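PDB 6CT6: lactate dehydrogenase from Eimeria maxima, which probably catalyses the NADH-dependent reduction of pyruvate to lactate, and binds NADH together with the pyruvate analogue oxamate. Local coordinates for residues L271-P285 and I296-Q310. Numbering follows the deposited sequence.
Sequences LNGQYNVNNHYLGVP and IIELDLNQEEKKLLQ. With GLC (alpha-D-glucopyranose), chain E.
With CG of Tyr275 anti to its carbonyl carbon (chi1 -68°), the phenol reaches from the 273-280 turn into the connection 297-302, while Glu298, its CG anti to the backbone N and its chain extended, reaches back to the backbone of the turn at Gln274 and Tyr275. In the alpha/beta C-terminal domain of the lactate/malate dehydrogenase family, this contact joins the hairpin of strands 263-272 and 281-289 to the chain running from edge strand 294-296 into helix 303-328. Tyr275 OH donates to Ile297 O at 2.6 Å and accepts from Leu299 N at 2.9 Å, so one buried hydroxyl bridges the carbonyl of Ile297 and the amide of Leu299. The ring lies between Val284 CG1 on one face and Glu298 CG on the other, both offset toward the rim; Leu301 CD1 adjoins its edge, and Leu309 CD2 approaches Tyr275 CD1 obliquely at 3.8 Å. Leu309 also meets Leu282 tip to tip. On the sheet side, Ile296 CG2 packs on Leu271 CD2 at 3.8 Å, and Ile297 N bonds to Pro285 O. A capping box of Asn302 and Glu305 starts the helix, whose Glu304 OE2 accepts from O1 and O2 of the bound glucose. At the turn, Tyr275 N donates to Glu298 OE2 at 3.1 Å, nearly straight (166°) but from 50° above the carboxylate plane.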
loop_
_atom_site.group_PDB
_atom_site.type_symbol
_atom_site.label_atom_id
_atom_site.label_comp_id
_atom_site.label_asym_id
_atom_site.label_seq_id
_atom_site.Cartn_x
_atom_site.Cartn_y
_atom_site.Cartn_z
ATOM N N LEU B 271 26.937 -15.248 8.987
ATOM C CA LEU B 271 28.322 -14.897 9.270
ATOM C C LEU B 271 29.032 -16.073 9.924
ATOM O O LEU B 271 28.462 -16.754 10.781
ATOM C CB LEU B 271 28.401 -13.684 10.198
ATOM C CG LEU B 271 27.659 -12.427 9.750
ATOM C CD1 LEU B 271 27.659 -11.404 10.873
ATOM C CD2 LEU B 271 28.288 -11.861 8.492
ATOM N N ASN B 272 30.282 -16.309 9.519
ATOM C CA ASN B 272 31.150 -17.280 10.195
ATOM C C ASN B 272 32.538 -16.651 10.289
ATOM O O ASN B 272 33.380 -16.839 9.407
ATOM C CB ASN B 272 31.184 -18.619 9.470
ATOM C CG ASN B 272 31.707 -19.736 10.352
ATOM O OD1 ASN B 272 30.994 -20.241 11.219
ATOM N ND2 ASN B 272 32.960 -20.125 10.140
ATOM N N GLY B 273 32.765 -15.905 11.368
ATOM C CA GLY B 273 34.012 -15.194 11.563
ATOM C C GLY B 273 33.798 -13.703 11.710
ATOM O O GLY B 273 34.206 -13.101 12.708
ATOM N N GLN B 274 33.142 -13.100 10.721
ATOM C CA GLN B 274 32.948 -11.657 10.720
ATOM C C GLN B 274 32.193 -11.221 11.967
ATOM O O GLN B 274 31.273 -11.901 12.429
ATOM C CB GLN B 274 32.176 -11.218 9.473
ATOM C CG GLN B 274 32.731 -11.733 8.151
ATOM C CD GLN B 274 32.116 -13.055 7.734
ATOM O OE1 GLN B 274 31.633 -13.821 8.570
ATOM N NE2 GLN B 274 32.120 -13.326 6.432
ATOM N N TYR B 275 32.588 -10.071 12.512
ATOM C CA TYR B 275 31.892 -9.451 13.634
ATOM C C TYR B 275 31.876 -10.340 14.872
ATOM O O TYR B 275 31.011 -10.184 15.742
ATOM C CB TYR B 275 30.459 -9.072 13.243
ATOM C CG TYR B 275 30.403 -7.956 12.231
ATOM C CD1 TYR B 275 30.374 -6.633 12.639
ATOM C CD2 TYR B 275 30.389 -8.225 10.870
ATOM C CE1 TYR B 275 30.328 -5.605 11.723
ATOM C CE2 TYR B 275 30.344 -7.203 9.942
ATOM C CZ TYR B 275 30.313 -5.894 10.376
ATOM O OH TYR B 275 30.267 -4.868 9.461
ATOM N N ASN B 276 32.820 -11.273 14.973
ATOM C CA ASN B 276 32.889 -12.200 16.096
ATOM C C ASN B 276 31.664 -13.106 16.154
ATOM O O ASN B 276 31.312 -13.616 17.223
ATOM C CB ASN B 276 33.057 -11.441 17.417
ATOM C CG ASN B 276 33.576 -12.321 18.532
ATOM O OD1 ASN B 276 32.834 -12.700 19.437
ATOM N ND2 ASN B 276 34.861 -12.657 18.470
ATOM N N VAL B 277 31.006 -13.310 15.013
ATOM C CA VAL B 277 29.808 -14.137 14.913
ATOM C C VAL B 277 30.207 -15.499 14.368
ATOM O O VAL B 277 30.990 -15.596 13.415
ATOM C CB VAL B 277 28.748 -13.469 14.015
ATOM C CG1 VAL B 277 27.594 -14.425 13.732
ATOM C CG2 VAL B 277 28.232 -12.196 14.663
ATOM N N ASN B 278 29.657 -16.555 14.962
ATOM C CA ASN B 278 30.033 -17.928 14.632
ATOM C C ASN B 278 28.796 -18.704 14.186
ATOM O O ASN B 278 28.004 -19.159 15.015
ATOM C CB ASN B 278 30.708 -18.589 15.829
ATOM C CG ASN B 278 32.025 -17.927 16.187
ATOM O OD1 ASN B 278 32.916 -17.799 15.346
ATOM N ND2 ASN B 278 32.146 -17.483 17.434
ATOM N N ASN B 279 28.642 -18.849 12.870
ATOM C CA ASN B 279 27.631 -19.728 12.279
ATOM C C ASN B 279 26.208 -19.304 12.652
ATOM O O ASN B 279 25.369 -20.133 13.014
ATOM C CB ASN B 279 27.884 -21.187 12.673
ATOM C CG ASN B 279 26.859 -22.145 12.084
ATOM O OD1 ASN B 279 26.489 -22.039 10.915
ATOM N ND2 ASN B 279 26.383 -23.075 12.903
ATOM N N HIS B 280 25.917 -18.011 12.560
ATOM C CA HIS B 280 24.531 -17.565 12.638
ATOM C C HIS B 280 24.421 -16.192 11.986
ATOM O O HIS B 280 25.384 -15.676 11.411
ATOM C CB HIS B 280 24.012 -17.583 14.084
ATOM C CG HIS B 280 24.619 -16.549 14.983
ATOM N ND1 HIS B 280 24.208 -15.233 14.994
ATOM C CD2 HIS B 280 25.566 -16.653 15.945
ATOM C CE1 HIS B 280 24.893 -14.565 15.904
ATOM N NE2 HIS B 280 25.726 -15.404 16.496
ATOM N N TYR B 281 23.223 -15.619 12.055
ATOM C CA TYR B 281 22.878 -14.425 11.300
ATOM C C TYR B 281 22.922 -13.183 12.183
ATOM O O TYR B 281 22.702 -13.246 13.395
ATOM C CB TYR B 281 21.488 -14.574 10.675
ATOM C CG TYR B 281 21.418 -15.667 9.634
ATOM C CD1 TYR B 281 21.392 -15.363 8.281
ATOM C CD2 TYR B 281 21.396 -17.003 10.005
ATOM C CE1 TYR B 281 21.336 -16.359 7.327
ATOM C CE2 TYR B 281 21.341 -18.007 9.060
ATOM C CZ TYR B 281 21.312 -17.680 7.721
ATOM O OH TYR B 281 21.260 -18.678 6.775
ATOM N N LEU B 282 23.214 -12.047 11.551
ATOM C CA LEU B 282 23.280 -10.769 12.243
ATOM C C LEU B 282 23.135 -9.655 11.215
ATOM O O LEU B 282 23.573 -9.790 10.071
ATOM C CB LEU B 282 24.594 -10.618 13.020
ATOM C CG LEU B 282 24.680 -9.479 14.036
ATOM C CD1 LEU B 282 23.829 -9.779 15.264
ATOM C CD2 LEU B 282 26.125 -9.221 14.438
ATOM N N GLY B 283 22.520 -8.556 11.640
ATOM C CA GLY B 283 22.353 -7.401 10.777
ATOM C C GLY B 283 23.653 -6.671 10.511
ATOM O O GLY B 283 24.187 -6.006 11.402
ATOM N N VAL B 284 24.178 -6.788 9.291
ATOM C CA VAL B 284 25.438 -6.151 8.925
ATOM C C VAL B 284 25.317 -5.562 7.524
ATOM O O VAL B 284 24.480 -5.992 6.721
ATOM C CB VAL B 284 26.622 -7.140 8.979
ATOM C CG1 VAL B 284 26.798 -7.678 10.389
ATOM C CG2 VAL B 284 26.412 -8.286 7.995
ATOM N N PRO B 285 26.153 -4.575 7.207
ATOM C CA PRO B 285 26.151 -4.031 5.841
ATOM C C PRO B 285 26.642 -5.058 4.830
ATOM O O PRO B 285 27.695 -5.675 5.004
ATOM C CB PRO B 285 27.094 -2.824 5.936
ATOM C CG PRO B 285 27.924 -3.066 7.153
ATOM C CD PRO B 285 27.049 -3.820 8.100
ATOM N N ILE B 296 30.068 -8.948 2.123
ATOM C CA ILE B 296 29.780 -8.568 3.498
ATOM C C ILE B 296 30.876 -7.614 3.941
ATOM O O ILE B 296 32.065 -7.950 3.881
ATOM C CB ILE B 296 29.692 -9.797 4.420
ATOM C CG1 ILE B 296 28.487 -10.655 4.027
ATOM C CG2 ILE B 296 29.572 -9.364 5.878
ATOM C CD1 ILE B 296 28.542 -12.062 4.561
ATOM N N ILE B 297 30.480 -6.426 4.376
ATOM C CA ILE B 297 31.418 -5.381 4.761
ATOM C C ILE B 297 31.625 -5.448 6.264
ATOM O O ILE B 297 30.662 -5.550 7.034
ATOM C CB ILE B 297 30.910 -3.995 4.323
ATOM C CG1 ILE B 297 30.823 -3.943 2.794
ATOM C CG2 ILE B 297 31.829 -2.899 4.852
ATOM C CD1 ILE B 297 30.077 -2.747 2.258
ATOM N N GLU B 298 32.886 -5.382 6.683
ATOM C CA GLU B 298 33.265 -5.533 8.084
ATOM C C GLU B 298 33.733 -4.178 8.606
ATOM O O GLU B 298 34.849 -3.737 8.310
ATOM C CB GLU B 298 34.338 -6.606 8.234
ATOM C CG GLU B 298 34.583 -7.012 9.673
ATOM C CD GLU B 298 35.068 -8.443 9.806
ATOM O OE1 GLU B 298 35.451 -9.046 8.781
ATOM O OE2 GLU B 298 35.059 -8.968 10.940
ATOM N N LEU B 299 32.876 -3.528 9.388
ATOM C CA LEU B 299 33.173 -2.207 9.916
ATOM C C LEU B 299 34.316 -2.269 10.926
ATOM O O LEU B 299 34.503 -3.265 11.630
ATOM C CB LEU B 299 31.930 -1.615 10.583
ATOM C CG LEU B 299 30.688 -1.438 9.702
ATOM C CD1 LEU B 299 29.482 -1.051 10.549
ATOM C CD2 LEU B 299 30.932 -0.396 8.630
ATOM N N ASP B 300 35.082 -1.181 10.996
ATOM C CA ASP B 300 36.175 -1.067 11.963
ATOM C C ASP B 300 35.632 -0.473 13.264
ATOM O O ASP B 300 35.941 0.651 13.665
ATOM C CB ASP B 300 37.310 -0.231 11.385
ATOM C CG ASP B 300 38.540 -0.219 12.274
ATOM O OD1 ASP B 300 38.675 -1.131 13.118
ATOM O OD2 ASP B 300 39.375 0.697 12.125
ATOM N N LEU B 301 34.791 -1.268 13.924
ATOM C CA LEU B 301 34.160 -0.839 15.164
ATOM C C LEU B 301 35.198 -0.640 16.262
ATOM O O LEU B 301 36.194 -1.363 16.353
ATOM C CB LEU B 301 33.121 -1.867 15.623
ATOM C CG LEU B 301 31.935 -2.150 14.693
ATOM C CD1 LEU B 301 31.057 -3.265 15.252
ATOM C CD2 LEU B 301 31.114 -0.890 14.484
ATOM N N ASN B 302 34.950 0.356 17.109
ATOM C CA ASN B 302 35.786 0.597 18.271
ATOM C C ASN B 302 35.338 -0.305 19.422
ATOM O O ASN B 302 34.389 -1.087 19.306
ATOM C CB ASN B 302 35.746 2.077 18.652
ATOM C CG ASN B 302 34.372 2.533 19.120
ATOM O OD1 ASN B 302 33.538 1.725 19.526
ATOM N ND2 ASN B 302 34.135 3.842 19.071
ATOM N N GLN B 303 36.022 -0.187 20.560
ATOM C CA GLN B 303 35.790 -1.115 21.663
ATOM C C GLN B 303 34.385 -0.960 22.235
ATOM O O GLN B 303 33.689 -1.954 22.471
ATOM C CB GLN B 303 36.849 -0.908 22.745
ATOM C CG GLN B 303 38.274 -0.921 22.211
ATOM C CD GLN B 303 38.535 -2.089 21.281
ATOM O OE1 GLN B 303 38.313 -3.245 21.640
ATOM N NE2 GLN B 303 38.995 -1.789 20.071
ATOM N N GLU B 304 33.945 0.280 22.466
ATOM C CA GLU B 304 32.593 0.490 22.978
ATOM C C GLU B 304 31.553 -0.125 22.051
ATOM O O GLU B 304 30.601 -0.769 22.507
ATOM C CB GLU B 304 32.312 1.982 23.162
ATOM C CG GLU B 304 30.835 2.298 23.404
ATOM C CD GLU B 304 30.575 3.766 23.671
ATOM O OE1 GLU B 304 31.517 4.480 24.072
ATOM O OE2 GLU B 304 29.421 4.206 23.474
ATOM N N GLU B 305 31.713 0.072 20.741
ATOM C CA GLU B 305 30.737 -0.446 19.790
ATOM C C GLU B 305 30.750 -1.971 19.765
ATOM O O GLU B 305 29.690 -2.603 19.688
ATOM C CB GLU B 305 31.017 0.136 18.406
ATOM C CG GLU B 305 30.747 1.638 18.331
ATOM C CD GLU B 305 31.459 2.320 17.177
ATOM O OE1 GLU B 305 32.216 1.645 16.447
ATOM O OE2 GLU B 305 31.264 3.542 17.005
ATOM N N LYS B 306 31.937 -2.579 19.837
ATOM C CA LYS B 306 32.019 -4.032 19.956
ATOM C C LYS B 306 31.279 -4.523 21.194
ATOM O O LYS B 306 30.607 -5.561 21.155
ATOM C CB LYS B 306 33.479 -4.475 20.006
ATOM C CG LYS B 306 34.203 -4.427 18.674
ATOM C CD LYS B 306 35.698 -4.580 18.878
ATOM C CE LYS B 306 36.446 -4.611 17.559
ATOM N NZ LYS B 306 37.777 -3.961 17.671
ATOM N N LYS B 307 31.396 -3.793 22.305
ATOM C CA LYS B 307 30.683 -4.168 23.521
ATOM C C LYS B 307 29.178 -4.142 23.291
ATOM O O LYS B 307 28.468 -5.103 23.612
ATOM C CB LYS B 307 31.072 -3.224 24.663
ATOM C CG LYS B 307 30.316 -3.445 25.974
ATOM C CD LYS B 307 30.296 -2.174 26.813
ATOM C CE LYS B 307 29.507 -2.356 28.101
ATOM N NZ LYS B 307 30.187 -3.270 29.059
ATOM N N LEU B 308 28.673 -3.037 22.737
ATOM C CA LEU B 308 27.246 -2.932 22.459
ATOM C C LEU B 308 26.790 -4.025 21.501
ATOM O O LEU B 308 25.752 -4.660 21.722
ATOM C CB LEU B 308 26.933 -1.549 21.893
ATOM C CG LEU B 308 27.110 -0.412 22.902
ATOM C CD1 LEU B 308 27.230 0.942 22.215
ATOM C CD2 LEU B 308 25.951 -0.401 23.887
ATOM N N LEU B 309 27.559 -4.269 20.438
ATOM C CA LEU B 309 27.168 -5.291 19.474
ATOM C C LEU B 309 27.086 -6.672 20.112
ATOM O O LEU B 309 26.289 -7.510 19.673
ATOM C CB LEU B 309 28.145 -5.323 18.296
ATOM C CG LEU B 309 27.739 -6.264 17.158
ATOM C CD1 LEU B 309 26.391 -5.859 16.576
ATOM C CD2 LEU B 309 28.796 -6.286 16.071
ATOM N N GLN B 310 27.903 -6.939 21.134
ATOM C CA GLN B 310 27.839 -8.244 21.782
ATOM C C GLN B 310 26.482 -8.456 22.438
ATOM O O GLN B 310 26.011 -9.595 22.539
ATOM C CB GLN B 310 28.969 -8.386 22.805
ATOM C CG GLN B 310 29.225 -9.823 23.263
ATOM C CD GLN B 310 29.594 -10.756 22.121
ATOM O OE1 GLN B 310 29.087 -11.874 22.035
ATOM N NE2 GLN B 310 30.487 -10.304 21.244
HETATM C C1 GLC E . 25.487 4.987 22.674
HETATM C C2 GLC E . 26.239 5.399 21.359
HETATM C C3 GLC E . 26.579 6.904 21.375
HETATM C C4 GLC E . 25.277 7.621 21.610
HETATM C C5 GLC E . 24.918 7.334 23.053
HETATM C C6 GLC E . 23.699 8.226 23.351
HETATM O O1 GLC E . 26.426 4.681 23.667
HETATM O O2 GLC E . 27.435 4.679 21.231
HETATM O O3 GLC E . 27.068 7.284 20.119
HETATM O O4 GLC E . 25.481 9.004 21.481
HETATM O O5 GLC E . 24.543 5.972 23.160
HETATM O O6 GLC E . 22.739 7.982 22.358
HETATM O O HOH W 1 33.233 -10.570 4.809
#